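Local coordinates for isomaltose glucohydrolase (Kribbella flavida, PDB 5Z3E), which hydrolyses the alpha-1,6-glucosidic linkage of isomaltose from its non-reducing end, releasing beta-D-glucose and D-glucose, at residues S262-S267 with A293-V298; V302-A307 with I317-L322. The protein carries 1 engineered substitution. One frame throughout, in Å; residues are numbered along the deposited sequence.

Interaction 1: S262-S267 with A293-V298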
ATOM      1  N   SER A 262       1.874 -21.378  -4.988  1.00  8.23           N
ATOM      2  CA  SER A 262       2.747 -21.305  -6.150  1.00  8.55           C
ATOM      3  C   SER A 262       2.523 -20.065  -7.016  1.00  9.02           C
ATOM      4  O   SER A 262       3.398 -19.729  -7.816  1.00 10.80           O
ATOM      5  CB  SER A 262       2.591 -22.563  -7.011  1.00  9.50           C
ATOM      6  OG  SER A 262       1.274 -22.711  -7.494  1.00  9.48           O
ATOM      7  N   ALA A 263       1.378 -19.433  -6.920  1.00  9.35           N
ATOM      8  CA  ALA A 263       1.008 -18.342  -7.826  1.00 10.40           C
ATOM      9  C   ALA A 263       1.538 -17.011  -7.350  1.00  8.62           C
ATOM     10  O   ALA A 263       1.890 -16.848  -6.189  1.00  9.13           O
ATOM     11  CB  ALA A 263      -0.468 -18.279  -7.980  1.00 16.07           C
ATOM     12  N   VAL A 264       1.543 -16.048  -8.263  1.00  8.83           N
ATOM     13  CA  VAL A 264       1.885 -14.674  -7.929  1.00  8.59           C
ATOM     14  C   VAL A 264       0.644 -13.818  -7.740  1.00  8.44           C
ATOM     15  O   VAL A 264      -0.469 -14.181  -8.072  1.00  9.92           O
ATOM     16  CB  VAL A 264       2.864 -14.043  -8.946  1.00  9.80           C
ATOM     17  CG1 VAL A 264       4.187 -14.768  -8.929  1.00 11.60           C
ATOM     18  CG2 VAL A 264       2.296 -13.940 -10.356  1.00 10.75           C
ATOM     19  N   ASP A 265       0.860 -12.639  -7.169  1.00  8.83           N
ATOM     20  CA  ASP A 265      -0.140 -11.588  -6.976  1.00  8.96           C
ATOM     21  C   ASP A 265       0.511 -10.299  -7.460  1.00  8.64           C
ATOM     22  O   ASP A 265       1.720 -10.105  -7.298  1.00  9.10           O
ATOM     23  CB  ASP A 265      -0.550 -11.501  -5.500  1.00  9.59           C
ATOM     24  CG  ASP A 265      -1.687 -10.538  -5.223  1.00  8.98           C
ATOM     25  OD1 ASP A 265      -1.409  -9.309  -5.131  1.00  9.31           O
ATOM     26  OD2 ASP A 265      -2.842 -10.986  -5.094  1.00 10.30           O
ATOM     27  N   GLY A 266      -0.286  -9.392  -8.020  1.00  8.96           N
ATOM     28  CA  GLY A 266       0.245  -8.159  -8.533  1.00  9.72           C
ATOM     29  C   GLY A 266       0.825  -7.221  -7.480  1.00  9.13           C
ATOM     30  O   GLY A 266       1.566  -6.307  -7.810  1.00  9.89           O
ATOM     31  N   SER A 267       0.501  -7.445  -6.204  1.00  8.48           N
ATOM     32  CA  SER A 267       1.094  -6.669  -5.122  1.00  8.68           C
ATOM     33  C   SER A 267       2.537  -7.047  -4.822  1.00  8.26           C
ATOM     34  O   SER A 267       3.235  -6.305  -4.128  1.00  8.80           O
ATOM     35  CB  SER A 267       0.259  -6.808  -3.853  1.00  8.69           C
ATOM     36  OG  SER A 267       0.272  -8.132  -3.354  1.00  8.73           O
ATOM     37  N   ALA A 293       4.835  -9.839 -14.633  1.00 10.77           N
ATOM     38  CA  ALA A 293       4.632  -9.356 -15.996  1.00 12.24           C
ATOM     39  C   ALA A 293       3.981 -10.438 -16.859  1.00 12.53           C
ATOM     40  O   ALA A 293       3.019 -10.183 -17.581  1.00 14.76           O
ATOM     41  CB  ALA A 293       5.948  -8.902 -16.565  1.00 14.16           C
ATOM     42  N   LYS A 294       4.520 -11.650 -16.787  1.00 11.75           N
ATOM     43  CA  LYS A 294       4.017 -12.726 -17.617  1.00 12.22           C
ATOM     44  C   LYS A 294       2.603 -13.145 -17.236  1.00 12.29           C
ATOM     45  O   LYS A 294       1.744 -13.373 -18.106  1.00 13.52           O
ATOM     46  CB  LYS A 294       4.948 -13.936 -17.519  1.00 15.56           C
ATOM     47  CG  LYS A 294       4.508 -15.099 -18.372  1.00 19.19           C
ATOM     48  CD  LYS A 294       5.507 -16.183 -18.448  1.00 31.76           C
ATOM     49  CE  LYS A 294       5.060 -17.131 -19.613  1.00 44.94           C
ATOM     50  NZ  LYS A 294       5.488 -18.513 -19.334  1.00 84.85           N
ATOM     51  N   ASP A 295       2.333 -13.286 -15.942  1.00 10.78           N
ATOM     52  CA  ASP A 295       1.079 -13.867 -15.493  1.00 10.69           C
ATOM     53  C   ASP A 295      -0.050 -12.865 -15.363  1.00 10.24           C
ATOM     54  O   ASP A 295      -1.208 -13.249 -15.445  1.00 11.46           O
ATOM     55  CB  ASP A 295       1.259 -14.601 -14.180  1.00 11.38           C
ATOM     56  CG  ASP A 295       2.173 -15.809 -14.275  1.00 15.03           C
ATOM     57  OD1 ASP A 295       2.618 -16.158 -15.382  1.00 19.71           O
ATOM     58  OD2 ASP A 295       2.470 -16.387 -13.225  1.00 16.79           O
ATOM     59  N   LEU A 296       0.290 -11.597 -15.119  1.00  9.66           N
ATOM     60  CA  LEU A 296      -0.712 -10.623 -14.691  1.00  9.88           C
ATOM     61  C   LEU A 296      -0.731  -9.321 -15.469  1.00 10.21           C
ATOM     62  O   LEU A 296      -1.698  -8.573 -15.348  1.00 11.42           O
ATOM     63  CB  LEU A 296      -0.574 -10.320 -13.200  1.00  9.89           C
ATOM     64  CG  LEU A 296      -0.812 -11.519 -12.282  1.00 12.18           C
ATOM     65  CD1 LEU A 296      -0.423 -11.120 -10.844  1.00 11.90           C
ATOM     66  CD2 LEU A 296      -2.275 -12.011 -12.316  1.00 13.93           C
ATOM     67  N   ASP A 297       0.296  -9.000 -16.255  1.00 10.70           N
ATOM     68  CA  ASP A 297       0.381  -7.717 -16.942  1.00 10.44           C
ATOM     69  C   ASP A 297      -0.073  -7.886 -18.371  1.00 11.07           C
ATOM     70  O   ASP A 297       0.548  -8.615 -19.126  1.00 13.85           O
ATOM     71  CB  ASP A 297       1.821  -7.209 -16.873  1.00 11.05           C
ATOM     72  CG  ASP A 297       2.021  -5.808 -17.367  1.00 12.16           C
ATOM     73  OD1 ASP A 297       1.124  -5.178 -17.891  1.00 18.38           O
ATOM     74  OD2 ASP A 297       3.165  -5.325 -17.174  1.00 14.39           O
ATOM     75  N   VAL A 298      -1.154  -7.232 -18.743  1.00 11.22           N
ATOM     76  CA  VAL A 298      -1.659  -7.271 -20.113  1.00 12.41           C
ATOM     77  C   VAL A 298      -1.589  -5.852 -20.661  1.00 12.51           C
ATOM     78  O   VAL A 298      -2.285  -4.950 -20.202  1.00 12.94           O
ATOM     79  CB  VAL A 298      -3.091  -7.831 -20.173  1.00 13.71           C
ATOM     80  CG1 VAL A 298      -3.615  -7.795 -21.599  1.00 16.62           C
ATOM     81  CG2 VAL A 298      -3.090  -9.256 -19.629  1.00 15.07           C
TER
HETATM   82  O   HOH W   1       0.930 -16.963 -11.070  1.00 16.24           O

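Interaction 2: V302-A307 with I317-L322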
ATOM      1  N   VAL A 302      -1.945  -4.106 -15.019  1.00  9.75           N
ATOM      2  CA  VAL A 302      -1.639  -5.245 -14.191  1.00  9.96           C
ATOM      3  C   VAL A 302      -2.865  -5.719 -13.392  1.00  9.82           C
ATOM      4  O   VAL A 302      -3.494  -4.941 -12.650  1.00 10.50           O
ATOM      5  CB  VAL A 302      -0.454  -4.928 -13.242  1.00  9.63           C
ATOM      6  CG1 VAL A 302      -0.162  -6.086 -12.316  1.00 10.44           C
ATOM      7  CG2 VAL A 302       0.787  -4.560 -14.025  1.00 10.49           C
ATOM      8  N   HIS A 303      -3.186  -7.002 -13.524  1.00 10.02           N
ATOM      9  CA  HIS A 303      -4.236  -7.646 -12.763  1.00 10.18           C
ATOM     10  C   HIS A 303      -3.768  -7.972 -11.337  1.00  9.64           C
ATOM     11  O   HIS A 303      -2.571  -8.101 -11.065  1.00 10.05           O
ATOM     12  CB  HIS A 303      -4.633  -8.962 -13.448  1.00 11.39           C
ATOM     13  CG  HIS A 303      -5.299  -8.786 -14.782  1.00 11.64           C
ATOM     14  ND1 HIS A 303      -6.550  -8.240 -14.893  1.00 13.46           N
ATOM     15  CD2 HIS A 303      -4.921  -9.147 -16.021  1.00 13.51           C
ATOM     16  CE1 HIS A 303      -6.919  -8.242 -16.157  1.00 13.94           C
ATOM     17  NE2 HIS A 303      -5.966  -8.802 -16.874  1.00 14.50           N
ATOM     18  N   ARG A 304      -4.726  -8.158 -10.446  1.00 10.12           N
ATOM     19  CA  ARG A 304      -4.405  -8.466  -9.053  1.00 10.00           C
ATOM     20  C   ARG A 304      -3.961  -9.910  -8.867  1.00 10.60           C
ATOM     21  O   ARG A 304      -2.934 -10.189  -8.253  1.00 10.64           O
ATOM     22  CB  ARG A 304      -5.575  -8.138  -8.128  1.00 10.58           C
ATOM     23  CG  ARG A 304      -6.060  -6.703  -8.234  1.00 10.46           C
ATOM     24  CD  ARG A 304      -6.933  -6.253  -7.103  1.00 10.87           C
ATOM     25  NE  ARG A 304      -8.159  -7.055  -7.044  1.00 12.61           N
ATOM     26  CZ  ARG A 304      -9.066  -6.961  -6.071  1.00 13.62           C
ATOM     27  NH1 ARG A 304      -8.905  -6.079  -5.095  1.00 12.41           N
ATOM     28  NH2 ARG A 304     -10.106  -7.756  -6.059  1.00 16.87           N
ATOM     29  N   PHE A 305      -4.768 -10.867  -9.353  1.00 11.83           N
ATOM     30  CA  PHE A 305      -4.493 -12.281  -9.159  1.00 13.54           C
ATOM     31  C   PHE A 305      -5.418 -13.050 -10.124  1.00 14.20           C
ATOM     32  O   PHE A 305      -6.443 -12.542 -10.523  1.00 14.93           O
ATOM     33  CB  PHE A 305      -4.740 -12.742  -7.652  1.00 14.69           C
ATOM     34  CG  PHE A 305      -6.075 -12.327  -7.058  1.00 16.15           C
ATOM     35  CD1 PHE A 305      -6.208 -11.128  -6.435  1.00 15.54           C
ATOM     36  CD2 PHE A 305      -7.196 -13.216  -7.041  1.00 17.66           C
ATOM     37  CE1 PHE A 305      -7.400 -10.731  -5.916  1.00 18.27           C
ATOM     38  CE2 PHE A 305      -8.393 -12.758  -6.482  1.00 20.87           C
ATOM     39  CZ  PHE A 305      -8.525 -11.549  -5.955  1.00 18.48           C
ATOM     40  N   ALA A 306      -5.040 -14.271 -10.457  1.00 16.16           N
ATOM     41  CA  ALA A 306      -5.721 -15.020 -11.537  1.00 16.91           C
ATOM     42  C   ALA A 306      -7.237 -15.242 -11.303  1.00 18.45           C
ATOM     43  O   ALA A 306      -7.971 -15.210 -12.266  1.00 18.64           O
ATOM     44  CB  ALA A 306      -5.029 -16.318 -11.767  1.00 19.61           C
ATOM     45  N   ALA A 307      -7.670 -15.492 -10.053  1.00 18.85           N
ATOM     46  CA  ALA A 307      -9.118 -15.714  -9.735  1.00 19.84           C
ATOM     47  C   ALA A 307      -9.978 -14.518  -9.502  1.00 21.09           C
ATOM     48  O   ALA A 307     -11.150 -14.589  -9.199  1.00 22.38           O
ATOM     49  CB  ALA A 307      -9.200 -16.627  -8.504  1.00 21.76           C
ATOM     50  N   ILE A 317      -4.635   0.439 -11.907  1.00  9.87           N
ATOM     51  CA  ILE A 317      -3.694   1.527 -12.074  1.00  9.70           C
ATOM     52  C   ILE A 317      -2.575   1.434 -11.033  1.00  9.49           C
ATOM     53  O   ILE A 317      -1.392   1.591 -11.353  1.00  9.68           O
ATOM     54  CB  ILE A 317      -4.395   2.895 -12.036  1.00 10.49           C
ATOM     55  CG1 ILE A 317      -5.098   3.219 -13.375  1.00 11.64           C
ATOM     56  CG2 ILE A 317      -3.422   4.004 -11.707  1.00 11.15           C
ATOM     57  CD1 ILE A 317      -6.200   2.294 -13.789  1.00 12.12           C
ATOM     58  N   LEU A 318      -2.941   1.197  -9.763  1.00  9.49           N
ATOM     59  CA  LEU A 318      -1.943   1.222  -8.701  1.00  9.44           C
ATOM     60  C   LEU A 318      -0.926   0.103  -8.877  1.00  8.88           C
ATOM     61  O   LEU A 318       0.219   0.248  -8.466  1.00  9.29           O
ATOM     62  CB  LEU A 318      -2.635   1.209  -7.326  1.00  9.67           C
ATOM     63  CG  LEU A 318      -3.335  -0.069  -6.906  1.00 10.00           C
ATOM     64  CD1 LEU A 318      -2.373  -1.004  -6.185  1.00 11.27           C
ATOM     65  CD2 LEU A 318      -4.524   0.222  -6.028  1.00 10.88           C
ATOM     66  N   LEU A 319      -1.347  -1.026  -9.453  1.00  8.96           N
ATOM     67  CA  LEU A 319      -0.456  -2.149  -9.661  1.00  8.87           C
ATOM     68  C   LEU A 319       0.452  -1.924 -10.874  1.00  8.79           C
ATOM     69  O   LEU A 319       1.620  -2.318 -10.833  1.00  9.00           O
ATOM     70  CB  LEU A 319      -1.205  -3.458  -9.772  1.00  9.24           C
ATOM     71  CG  LEU A 319      -1.920  -3.918  -8.501  1.00  9.45           C
ATOM     72  CD1 LEU A 319      -2.634  -5.219  -8.753  1.00 10.41           C
ATOM     73  CD2 LEU A 319      -0.935  -4.049  -7.329  1.00  9.90           C
ATOM     74  N   SER A 320      -0.063  -1.299 -11.931  1.00  9.19           N
ATOM     75  CA  SER A 320       0.817  -0.878 -13.021  1.00  9.15           C
ATOM     76  C   SER A 320       1.852   0.127 -12.539  1.00  9.05           C
ATOM     77  O   SER A 320       3.009   0.074 -12.937  1.00  9.33           O
ATOM     78  CB  SER A 320      -0.019  -0.315 -14.155  1.00  9.99           C
ATOM     79  OG  SER A 320      -0.790  -1.330 -14.741  1.00 10.98           O
ATOM     80  N   ALA A 321       1.442   1.026 -11.646  1.00  9.20           N
ATOM     81  CA  ALA A 321       2.370   2.000 -11.106  1.00  9.26           C
ATOM     82  C   ALA A 321       3.417   1.317 -10.242  1.00  9.08           C
ATOM     83  O   ALA A 321       4.595   1.660 -10.290  1.00  9.68           O
ATOM     84  CB  ALA A 321       1.626   3.035 -10.286  1.00 10.05           C
ATOM     85  N   LEU A 322       2.989   0.372  -9.405  1.00  9.05           N
ATOM     86  CA  LEU A 322       3.909  -0.368  -8.554  1.00  8.98           C
ATOM     87  C   LEU A 322       4.947  -1.133  -9.372  1.00  8.83           C
ATOM     88  O   LEU A 322       6.142  -1.139  -9.049  1.00  9.17           O
ATOM     89  CB  LEU A 322       3.089  -1.320  -7.678  1.00  9.38           C
ATOM     90  CG  LEU A 322       3.871  -2.189  -6.735  1.00 10.17           C
ATOM     91  CD1 LEU A 322       4.640  -1.378  -5.711  1.00 10.48           C
ATOM     92  CD2 LEU A 322       2.907  -3.155  -6.061  1.00 10.72           C
TER

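Interaction 1: S262-S267 with A293-V298
OD1 of Asp265 is gripped twice by Ser267, two residues on, while the peptide after Asp265 lies under Leu296 CD1. This OD1 accepts from the backbone N of Ser267 at 2.9 Å, on its anti side and nearly straight at 165°, and from Ser267 OG at 2.7 Å, which arrives from above the carboxylate plane. The first bond makes an Asx turn, a role that suits a short acidic side chain, and the serine hydroxyl adds a second bond to the same oxygen. OD2 of Asp265 meets Lys257 (a salt bridge) and Trp197 NE1, so partners at both oxygens fix the carboxylate, about 5 Å from the side chain of Asp195, the predicted proton acceptor. In a family 15 enzyme, an (alpha/alpha)6 barrel, this is consistent with a loop at the active-site end of the barrel, backed here by the last turn of helix 283-296. From that turn Leu296, suited by its branched apolar end, covers the peptide joining Asp265 to Gly266; with no side chain on Gly266, CD1 lies directly on it, 3.3 Å from Gly266 N. Val264 and Leu296 run alongside in opposite senses, CG2 to CD1 at 3.9 Å. A chi1 of -64° puts CG1 of Val264 opposite the carbonyl carbon and leaves CG2 to face the helix end, also touching Asp295 OD2. At the more open edge a water accepts from Val264 N at 3.0 Å and donates to Asp295 OD2 at 2.7 Å.

Interaction 2: V302-A307 with I317-L322
The polar link of this contact runs from the backbone N of Val302 to Ser320 OG, 3.0 Å long and noticeably bent, with an N-H...O angle of 139°. Ser320 is short enough to let strand and helix come close, the CA atoms of Val302 and Ser320 5.1 Å apart, and its hydroxyl also bonds the carbonyl oxygen of Gly300, so one buried OG serves two backbone groups of the hairpin 297-302. Losing the hydroxyl, as with an alanine here, is likely to leave Val302 N and Gly300 O without their shared partner in a buried place. The apolar part has two patches. Val302 straddles the helix surface: a chi1 of 177° swings CG1 opposite the backbone N and onto Leu319 CB at 3.8 Å, while CG2 lies beside Ser320 OG at 3.7 Å. A beta-branched residue suits this place, since each methyl finds its own neighbour. Farther along, Leu319 projects its CD1 methyl over the backbone of the loop, 3.7 Å from His303 O and equally far from Arg304 CA, and meets the aliphatic Arg304 CG at 3.8 Å. Arginine fits because its inner methylenes pack on the leucine while the chain bends at chi3 and NE forms a salt bridge with Asp308. Helix 317-329 thus supports the hairpin and its following loop from one face; Ile317 and Ala321 pack on helices 333-344 and 382-394, and Leu318 on 382-394, while Val302 also bonds through its backbone to Trp316 of strand 315-316.

How the interactions relate
Read from the N terminus, interaction 1 comes first: the loop at 262-267 returns to the end of helix 283-296, closing a span that holds most of that helix. The chain then makes the small hairpin 297-298/301-302 and enters interaction 2, which closes a shorter loop by laying residues 302-304 on the start of helix 317-329. The two are in series and neither nests in the other, yet they meet side by side. Leu296 O probably accepts from His303 N, and Gly266 N probably donates to Arg304 O, each at 2.8 Å; Leu319 packs against Gly266. The ends of helices 283-296 and 317-329 and two loops, whose Asp265 and Arg304 approach the presumed catalytic Asp195 and Glu198, are thereby joined through 302-307.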